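Shikimate 5-dehydrogenase AroE (5-dehydroshikimate reductase) (Mycobacterium tuberculosis, PDB 4P4G) probably catalyses the NADP-dependent interconversion of 3-dehydroshikimate and shikimate, the fourth of seven steps toward chorismate, and binds shikimate in this crystal. Local coordinates at residues 146-149 with 153-156; 167-172 with 179-184; 118-123 with 134-139; 195-200 with 220-225. One frame throughout, in Å; residues are numbered along the deposited sequence.

Interaction 1: residues 146-149 with 153-156; sequences VVAR and KAAR. With SO4 (sulfate ion), chain J; SO4 (sulfate ion), chain K.
Strand residue Ala148 and helix residue Ala154 come together at the turn of a Rossmann-type beta-alpha-beta unit, made of strand 143-148, helix 151-163 and strand 167-172, with 6.4 Å between their CA atoms. Three residues join the strand segment to the helix segment, and the helix lies close over one face of the sheet. The methyl of Ala154 points at the strand and meets two residues of it. Val146 comes nearer, its CG1 lying 4.1 Å from Ala154 CB. That branch stands anti to the backbone N (chi1 173°), which directs it to the helix. Ala148 CB is a looser neighbour, 4.5 Å from Ala154 CB, while Val147 between them turns to the other face. The polar residues flanking this small apolar patch collect two sulfate ions, probably from the crystallisation liquor. One sits beyond the strand end, where Arg149 N reaches its O1 at 3.0 Å along a nearly straight bond (169°). Weak bonds from Arg149 NE, together with Ser125 OG and Asn150 N, add to its hold. Arg149, just after strand 143-148, recalls the basic residue with which NADP-dependent shikimate dehydrogenases recognise the cofactor's 2'-phosphate, so this sulfate plausibly marks that site. The second sulfate lies on the outer side of the helix, held by Lys153 and Arg156. Arg156 presents the edge of its guanidinium, with NE 3.1 Å from O2 and NH2 3.0 Å from O1, while Lys153 NZ binds the same O2 at 3.1 Å.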
# COMPACT_ATOMS: atom_id res chain seq x y z
N VAL A 146 -11.04 -0.53 -12.66
CA VAL A 146 -9.58 -0.47 -12.65
C VAL A 146 -9.11 0.31 -13.87
O VAL A 146 -9.44 -0.03 -15.00
CB VAL A 146 -8.97 -1.88 -12.69
CG1 VAL A 146 -7.44 -1.81 -12.85
CG2 VAL A 146 -9.34 -2.65 -11.43
N VAL A 147 -8.34 1.37 -13.63
CA VAL A 147 -7.80 2.19 -14.71
C VAL A 147 -6.29 2.03 -14.68
O VAL A 147 -5.65 2.38 -13.71
CB VAL A 147 -8.13 3.69 -14.51
CG1 VAL A 147 -7.69 4.49 -15.73
CG2 VAL A 147 -9.61 3.89 -14.26
N ALA A 148 -5.71 1.51 -15.75
CA ALA A 148 -4.26 1.33 -15.76
C ALA A 148 -3.73 1.41 -17.17
O ALA A 148 -4.49 1.32 -18.14
CB ALA A 148 -3.87 -0.00 -15.13
N ARG A 149 -2.41 1.57 -17.28
CA ARG A 149 -1.76 1.62 -18.58
C ARG A 149 -1.55 0.21 -19.12
O ARG A 149 -1.53 -0.02 -20.32
CB ARG A 149 -0.41 2.35 -18.48
CG ARG A 149 -0.52 3.82 -18.10
CD ARG A 149 0.86 4.44 -17.93
NE ARG A 149 1.45 4.08 -16.64
CZ ARG A 149 2.70 4.37 -16.29
NH1 ARG A 149 3.49 5.03 -17.13
NH2 ARG A 149 3.16 4.01 -15.10
N LYS A 153 -2.34 -6.68 -17.11
CA LYS A 153 -2.32 -6.72 -15.66
C LYS A 153 -3.66 -6.28 -15.08
O LYS A 153 -4.09 -6.75 -14.02
CB LYS A 153 -1.17 -5.88 -15.11
CG LYS A 153 0.21 -6.44 -15.42
CD LYS A 153 0.30 -7.91 -15.04
CE LYS A 153 1.73 -8.43 -15.18
NZ LYS A 153 1.81 -9.89 -14.92
N ALA A 154 -4.33 -5.38 -15.78
CA ALA A 154 -5.64 -4.91 -15.34
C ALA A 154 -6.65 -6.05 -15.39
O ALA A 154 -7.52 -6.16 -14.52
CB ALA A 154 -6.10 -3.75 -16.20
N ALA A 155 -6.53 -6.90 -16.40
CA ALA A 155 -7.40 -8.07 -16.51
C ALA A 155 -7.28 -8.98 -15.29
O ALA A 155 -8.26 -9.56 -14.84
CB ALA A 155 -7.11 -8.84 -17.80
N ARG A 156 -6.06 -9.11 -14.76
CA ARG A 156 -5.82 -9.94 -13.58
C ARG A 156 -6.49 -9.32 -12.36
O ARG A 156 -6.99 -10.03 -11.49
CB ARG A 156 -4.32 -10.07 -13.31
CG ARG A 156 -3.49 -10.57 -14.50
CD ARG A 156 -3.62 -12.06 -14.64
NE ARG A 156 -2.76 -12.60 -15.70
CZ ARG A 156 -2.97 -13.78 -16.28
NH1 ARG A 156 -4.00 -14.51 -15.90
NH2 ARG A 156 -2.16 -14.21 -17.23
S SO4 J . 0.09 1.08 -14.63
O1 SO4 J . -0.78 2.25 -14.80
O2 SO4 J . -0.46 -0.09 -15.31
O3 SO4 J . 1.40 1.38 -15.22
O4 SO4 J . 0.31 0.79 -13.21
S SO4 K . 0.07 -11.24 -18.03
O1 SO4 K . 0.28 -12.68 -18.01
O2 SO4 K . -0.50 -10.81 -16.76
O3 SO4 K . 1.35 -10.57 -18.24
O4 SO4 K . -0.83 -10.93 -19.13

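Interaction 2: residues 167-172 with 179-184; sequences ATRFCA and ADAVAA
The crossover of a Rossmann fold, where the chain leaves the edge strand of one half-sheet and returns on the far side of the central strand, is illustrated by Cys171 and Arg169 meeting Ala181. Strand 167-172 borders the parallel sheet, and helix 178-184 carries the chain over strands 143-148 and 119-123 toward strand 187-190. The nearest CA atoms are those of Cys171 and Ala181, 7.6 Å apart. On the helix, Ala181 does the touching, with its methyl aimed at the strand. Cys171 SG reaches this methyl from the buried side, 4.3 Å from Ala181 CB. Arg169, two residues earlier on the same face, arrives from the outer side: its aliphatic part runs extended from CG to NE, and NH2 ends 4.0 Å from Ala181 CB. The guanidinium meets the methyl obliquely. The first torsion of Arg169 sets CG between the backbone N and the carbonyl carbon (chi1 76°), a setting from which the long chain can run out to the helix. Phe170 belongs to the opposite face, where it packs on Ala154 of helix 151-163, so the edge strand is covered by a different helix on each side. Ala181 also rests on Leu121 of the central strand. A methyl can neither donate nor accept a hydrogen bond, so the contact rests on van der Waals packing, with a charged group lying over its outer margin.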
# COMPACT_ATOMS: atom_id res chain seq x y z
N ALA A 167 -18.24 -6.58 -8.52
CA ALA A 167 -18.30 -6.35 -9.97
C ALA A 167 -17.17 -5.42 -10.38
O ALA A 167 -17.11 -4.26 -9.94
CB ALA A 167 -19.65 -5.76 -10.38
N THR A 168 -16.26 -5.92 -11.20
CA THR A 168 -15.05 -5.16 -11.53
C THR A 168 -14.91 -5.09 -13.05
O THR A 168 -15.30 -6.01 -13.75
CB THR A 168 -13.80 -5.81 -10.87
OG1 THR A 168 -14.03 -5.99 -9.47
CG2 THR A 168 -12.55 -4.94 -11.03
N ARG A 169 -14.38 -3.97 -13.56
CA ARG A 169 -14.12 -3.86 -14.99
C ARG A 169 -12.91 -2.97 -15.22
O ARG A 169 -12.45 -2.27 -14.31
CB ARG A 169 -15.33 -3.29 -15.74
CG ARG A 169 -15.48 -1.78 -15.54
CD ARG A 169 -16.84 -1.27 -15.99
NE ARG A 169 -17.13 0.02 -15.37
CZ ARG A 169 -16.70 1.20 -15.82
NH1 ARG A 169 -15.96 1.27 -16.92
NH2 ARG A 169 -17.01 2.31 -15.16
N PHE A 170 -12.38 -3.03 -16.44
CA PHE A 170 -11.21 -2.25 -16.83
C PHE A 170 -11.63 -1.06 -17.68
O PHE A 170 -12.51 -1.18 -18.52
CB PHE A 170 -10.24 -3.13 -17.63
CG PHE A 170 -9.20 -2.37 -18.39
CD1 PHE A 170 -8.24 -1.62 -17.72
CD2 PHE A 170 -9.16 -2.42 -19.78
CE1 PHE A 170 -7.26 -0.92 -18.42
CE2 PHE A 170 -8.19 -1.72 -20.49
CZ PHE A 170 -7.24 -0.97 -19.80
N CYS A 171 -10.98 0.08 -17.44
CA CYS A 171 -11.16 1.28 -18.25
C CYS A 171 -9.79 1.84 -18.62
O CYS A 171 -8.97 2.12 -17.75
CB CYS A 171 -11.95 2.33 -17.47
SG CYS A 171 -12.20 3.91 -18.34
N ALA A 172 -9.52 1.99 -19.92
CA ALA A 172 -8.26 2.57 -20.36
C ALA A 172 -8.17 4.05 -19.97
O ALA A 172 -9.19 4.74 -19.90
CB ALA A 172 -8.10 2.41 -21.87
N ALA A 179 -13.78 9.85 -17.99
CA ALA A 179 -14.71 10.83 -17.44
C ALA A 179 -15.99 10.19 -16.89
O ALA A 179 -16.45 10.52 -15.80
CB ALA A 179 -15.05 11.89 -18.48
N ASP A 180 -16.55 9.26 -17.65
CA ASP A 180 -17.75 8.55 -17.22
C ASP A 180 -17.48 7.63 -16.02
O ASP A 180 -18.32 7.47 -15.14
CB ASP A 180 -18.36 7.78 -18.39
CG ASP A 180 -18.90 8.69 -19.48
OD1 ASP A 180 -19.38 9.81 -19.15
OD2 ASP A 180 -18.86 8.30 -20.67
N ALA A 181 -16.29 7.04 -15.98
CA ALA A 181 -15.89 6.20 -14.85
C ALA A 181 -15.80 7.03 -13.56
O ALA A 181 -16.22 6.60 -12.49
CB ALA A 181 -14.58 5.50 -15.14
N VAL A 182 -15.27 8.25 -13.69
CA VAL A 182 -15.13 9.16 -12.55
C VAL A 182 -16.50 9.63 -12.05
O VAL A 182 -16.76 9.65 -10.84
CB VAL A 182 -14.24 10.37 -12.91
CG1 VAL A 182 -14.32 11.44 -11.83
CG2 VAL A 182 -12.80 9.92 -13.08
N ALA A 183 -17.36 10.00 -12.99
CA ALA A 183 -18.69 10.50 -12.67
C ALA A 183 -19.50 9.54 -11.80
O ALA A 183 -20.24 9.95 -10.92
CB ALA A 183 -19.45 10.83 -13.95
N ALA A 184 -19.33 8.24 -12.04
CA ALA A 184 -20.09 7.24 -11.29
C ALA A 184 -19.48 6.94 -9.92
O ALA A 184 -20.18 6.48 -9.01
CB ALA A 184 -20.20 5.96 -12.11

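Interaction 3: residues 118-123 with 134-139; sequences GHALVL and VGLAEL
Leu136 lays CD1 against two residues of one sheet face, Ala120 and Val122. This is the busier of its branches, sitting 3.5 Å from Val122 CG2 and 3.9 Å from Ala120 CB. The other branch, CD2, reaches Ala120 alone, at 4.2 Å from Ala120 CB. Leu136 and Val122 pass alongside one another in opposite senses, so that branch meets branch instead of end meeting end. The leucine holds CG beside its backbone N, anti to the carbonyl carbon (chi1 -71°), and from there the fork extends to the sheet. Helix and strand are the first two elements of the Rossmann-type unit formed by strand 119-123, helix 129-139 and strand 143-148. Gly124 and Gly126 in the link and Ala129 at the start of the helix are spaced as in the glycine-rich turn that usually receives a dinucleotide; Val122 touches residues of that pattern, which suggests how near the packing lies to the probable NADP site. The CA atoms of Ala120 and Leu136 are 7.8 Å apart, a spacing bridged by the leucine. Beyond the strand Leu136 also touches Leu113 of helix 105-113 and Val141, while Val122 leans on Ile144 of the adjoining strand.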
# COMPACT_ATOMS: atom_id res chain seq x y z
N GLY A 118 -19.99 2.35 -2.19
CA GLY A 118 -20.56 2.51 -3.52
C GLY A 118 -19.61 2.14 -4.64
O GLY A 118 -18.97 1.10 -4.60
N HIS A 119 -19.54 3.00 -5.65
CA HIS A 119 -18.68 2.74 -6.80
C HIS A 119 -17.29 3.27 -6.50
O HIS A 119 -17.15 4.37 -5.96
CB HIS A 119 -19.24 3.42 -8.04
CG HIS A 119 -20.70 3.18 -8.26
ND1 HIS A 119 -21.21 1.94 -8.61
CD2 HIS A 119 -21.77 4.01 -8.17
CE1 HIS A 119 -22.52 2.02 -8.72
NE2 HIS A 119 -22.89 3.26 -8.47
N ALA A 120 -16.26 2.51 -6.87
CA ALA A 120 -14.89 2.92 -6.58
C ALA A 120 -14.03 2.85 -7.84
O ALA A 120 -14.37 2.14 -8.78
CB ALA A 120 -14.28 2.04 -5.50
N LEU A 121 -12.93 3.58 -7.82
CA LEU A 121 -11.96 3.57 -8.91
C LEU A 121 -10.60 3.25 -8.31
O LEU A 121 -10.25 3.75 -7.24
CB LEU A 121 -11.93 4.96 -9.54
CG LEU A 121 -11.66 5.22 -11.02
CD1 LEU A 121 -12.62 4.43 -11.86
CD2 LEU A 121 -11.88 6.70 -11.27
N VAL A 122 -9.82 2.42 -9.00
CA VAL A 122 -8.45 2.13 -8.57
C VAL A 122 -7.56 2.46 -9.74
O VAL A 122 -7.79 1.98 -10.85
CB VAL A 122 -8.26 0.64 -8.20
CG1 VAL A 122 -6.77 0.28 -8.12
CG2 VAL A 122 -8.98 0.32 -6.89
N LEU A 123 -6.55 3.29 -9.50
CA LEU A 123 -5.58 3.58 -10.55
C LEU A 123 -4.31 2.77 -10.39
O LEU A 123 -3.70 2.78 -9.32
CB LEU A 123 -5.20 5.05 -10.54
CG LEU A 123 -6.31 6.08 -10.53
CD1 LEU A 123 -5.70 7.46 -10.66
CD2 LEU A 123 -7.30 5.80 -11.63
N VAL A 134 -8.76 -5.45 -2.83
CA VAL A 134 -9.22 -6.25 -1.70
C VAL A 134 -9.65 -5.38 -0.51
O VAL A 134 -10.66 -5.67 0.13
CB VAL A 134 -8.15 -7.28 -1.29
CG1 VAL A 134 -8.53 -7.99 0.02
CG2 VAL A 134 -7.96 -8.29 -2.41
N GLY A 135 -8.89 -4.33 -0.22
CA GLY A 135 -9.27 -3.39 0.84
C GLY A 135 -10.61 -2.73 0.58
O GLY A 135 -11.44 -2.62 1.48
N LEU A 136 -10.85 -2.30 -0.66
CA LEU A 136 -12.15 -1.75 -1.03
C LEU A 136 -13.26 -2.79 -0.89
O LEU A 136 -14.33 -2.49 -0.36
CB LEU A 136 -12.14 -1.17 -2.44
CG LEU A 136 -11.35 0.13 -2.61
CD1 LEU A 136 -11.11 0.37 -4.09
CD2 LEU A 136 -12.10 1.30 -1.99
N ALA A 137 -13.00 -4.02 -1.34
CA ALA A 137 -13.96 -5.11 -1.16
C ALA A 137 -14.30 -5.35 0.31
O ALA A 137 -15.46 -5.57 0.66
CB ALA A 137 -13.47 -6.39 -1.83
N GLU A 138 -13.28 -5.30 1.18
CA GLU A 138 -13.49 -5.49 2.61
C GLU A 138 -14.41 -4.40 3.18
O GLU A 138 -15.24 -4.67 4.06
CB GLU A 138 -12.15 -5.48 3.35
CG GLU A 138 -12.27 -5.59 4.87
CD GLU A 138 -12.31 -7.03 5.36
OE1 GLU A 138 -12.00 -7.94 4.56
OE2 GLU A 138 -12.64 -7.25 6.54
N LEU A 139 -14.26 -3.18 2.68
CA LEU A 139 -15.09 -2.06 3.13
C LEU A 139 -16.54 -2.18 2.65
O LEU A 139 -17.44 -1.57 3.23
CB LEU A 139 -14.51 -0.73 2.64
CG LEU A 139 -13.21 -0.29 3.31
CD1 LEU A 139 -12.64 0.95 2.63
CD2 LEU A 139 -13.44 -0.05 4.79

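Interaction 4: residues 195-200 with 220-225; sequences EVAAGY and TPLAAA
Ala198, in segment 195-200, brings its CA within 5.2 Å of the CA of Pro221, the first residue of helix 221-229. The contact joins a helix following strand 187-190 to one following strand 209-212, in the half of the parallel Rossmann-type sheet beyond strand 119-123. Two small contacts hold the segments together, one nearer the surface and one buried. In the outer one, the methyl of Ala198 lies against the proline ring, with Ala198 CB 3.7 Å from Pro221 CB and 3.9 Å from Pro221 CG. The inner one is made by Ala197, whose CB points at helix 221-229 and meets Leu222 along its length, at 4.1 Å from Leu222 CD2 and 4.2 Å from Leu222 CB. With CG anti to the backbone N (chi1 -179°), Leu222 brings CD2 to that methyl. The start of the second helix is fixed by an N-cap: Thr220 OG1 accepts from Ala223 N at 3.0 Å, with an N-H...O angle of 158°. Asp212 OD2 is also hydrogen-bonded to that hydroxyl, tying the cap to the end of strand 209-212. Tyr200 turns away to stack on Phe173, and its hydroxyl bonds to Asp174. In the surroundings, Leu222 packs on Leu204 of helix 201-204 and on Leu210 of strand 209-212, while Ala197 rests on Ile192, just after strand 187-190.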
# COMPACT_ATOMS: atom_id res chain seq x y z
N GLU A 195 3.62 11.73 -11.29
CA GLU A 195 3.93 12.30 -12.59
C GLU A 195 3.01 11.78 -13.71
O GLU A 195 2.85 12.44 -14.73
CB GLU A 195 5.39 12.02 -12.95
CG GLU A 195 6.41 12.65 -11.99
CD GLU A 195 6.70 11.81 -10.75
OE1 GLU A 195 5.94 10.87 -10.45
OE2 GLU A 195 7.72 12.11 -10.08
N VAL A 196 2.46 10.59 -13.52
CA VAL A 196 1.52 10.01 -14.48
C VAL A 196 0.11 10.52 -14.18
O VAL A 196 -0.60 10.93 -15.09
CB VAL A 196 1.53 8.46 -14.43
CG1 VAL A 196 0.47 7.87 -15.38
CG2 VAL A 196 2.91 7.93 -14.77
N ALA A 197 -0.28 10.50 -12.91
CA ALA A 197 -1.60 10.96 -12.49
C ALA A 197 -1.83 12.43 -12.84
O ALA A 197 -2.95 12.83 -13.11
CB ALA A 197 -1.80 10.75 -11.00
N ALA A 198 -0.76 13.22 -12.83
CA ALA A 198 -0.85 14.66 -13.12
C ALA A 198 -1.61 14.98 -14.40
O ALA A 198 -2.40 15.93 -14.44
CB ALA A 198 0.54 15.28 -13.16
N GLY A 199 -1.36 14.21 -15.46
CA GLY A 199 -1.93 14.49 -16.77
C GLY A 199 -3.41 14.16 -16.87
O GLY A 199 -4.07 14.50 -17.86
N TYR A 200 -3.94 13.51 -15.84
CA TYR A 200 -5.36 13.16 -15.81
C TYR A 200 -6.07 13.86 -14.67
O TYR A 200 -7.23 13.60 -14.41
CB TYR A 200 -5.53 11.64 -15.66
CG TYR A 200 -4.87 10.87 -16.77
CD1 TYR A 200 -5.48 10.76 -18.01
CD2 TYR A 200 -3.62 10.30 -16.59
CE1 TYR A 200 -4.87 10.06 -19.04
CE2 TYR A 200 -2.99 9.61 -17.62
CZ TYR A 200 -3.63 9.49 -18.84
OH TYR A 200 -3.02 8.80 -19.88
N THR A 220 0.57 15.81 -4.20
CA THR A 220 0.66 15.45 -5.61
C THR A 220 -0.24 16.37 -6.42
O THR A 220 -1.20 16.96 -5.87
CB THR A 220 0.21 14.02 -5.84
OG1 THR A 220 -1.16 13.87 -5.41
CG2 THR A 220 1.08 13.07 -5.07
N PRO A 221 0.05 16.53 -7.72
CA PRO A 221 -0.86 17.29 -8.58
C PRO A 221 -2.29 16.80 -8.50
O PRO A 221 -3.23 17.62 -8.48
CB PRO A 221 -0.27 17.07 -9.99
CG PRO A 221 1.21 16.95 -9.72
CD PRO A 221 1.30 16.17 -8.42
N LEU A 222 -2.47 15.48 -8.44
CA LEU A 222 -3.79 14.88 -8.30
C LEU A 222 -4.48 15.33 -7.02
O LEU A 222 -5.65 15.70 -7.03
CB LEU A 222 -3.69 13.36 -8.32
CG LEU A 222 -5.04 12.65 -8.21
CD1 LEU A 222 -5.97 13.12 -9.32
CD2 LEU A 222 -4.87 11.14 -8.24
N ALA A 223 -3.76 15.29 -5.91
CA ALA A 223 -4.30 15.73 -4.62
C ALA A 223 -4.67 17.21 -4.64
O ALA A 223 -5.69 17.60 -4.09
CB ALA A 223 -3.31 15.43 -3.50
N ALA A 224 -3.85 18.04 -5.27
CA ALA A 224 -4.17 19.47 -5.38
C ALA A 224 -5.45 19.70 -6.17
O ALA A 224 -6.23 20.59 -5.85
CB ALA A 224 -3.01 20.24 -6.00
N ALA A 225 -5.63 18.91 -7.22
CA ALA A 225 -6.80 19.03 -8.09
C ALA A 225 -8.10 18.64 -7.37
O ALA A 225 -9.09 19.37 -7.42
CB ALA A 225 -6.60 18.17 -9.34

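In the fold
All four contacts lie in the Rossmann-type, probably NADP-binding domain, and none includes a residue of the shikimate pocket. Along the chain they follow in series, interaction 3 first, then 1, 2 and 4. The first three attach helices to neighbouring strands of the parallel sheet, ordered 167-172, 143-148, 119-123, and their centres are 11 to 14 Å apart. Backbone bonds between those strands, such as Val146 N to Arg169 O (2.8 Å), link them directly. Interaction 4 belongs to the other half of the domain, 18 to 20 Å from the rest, and touches interaction 1 where Val196 packs on Arg149. Interactions 1 to 3 thus pack helices on the sheet of the probable cofactor domain, apart from bound shikimate.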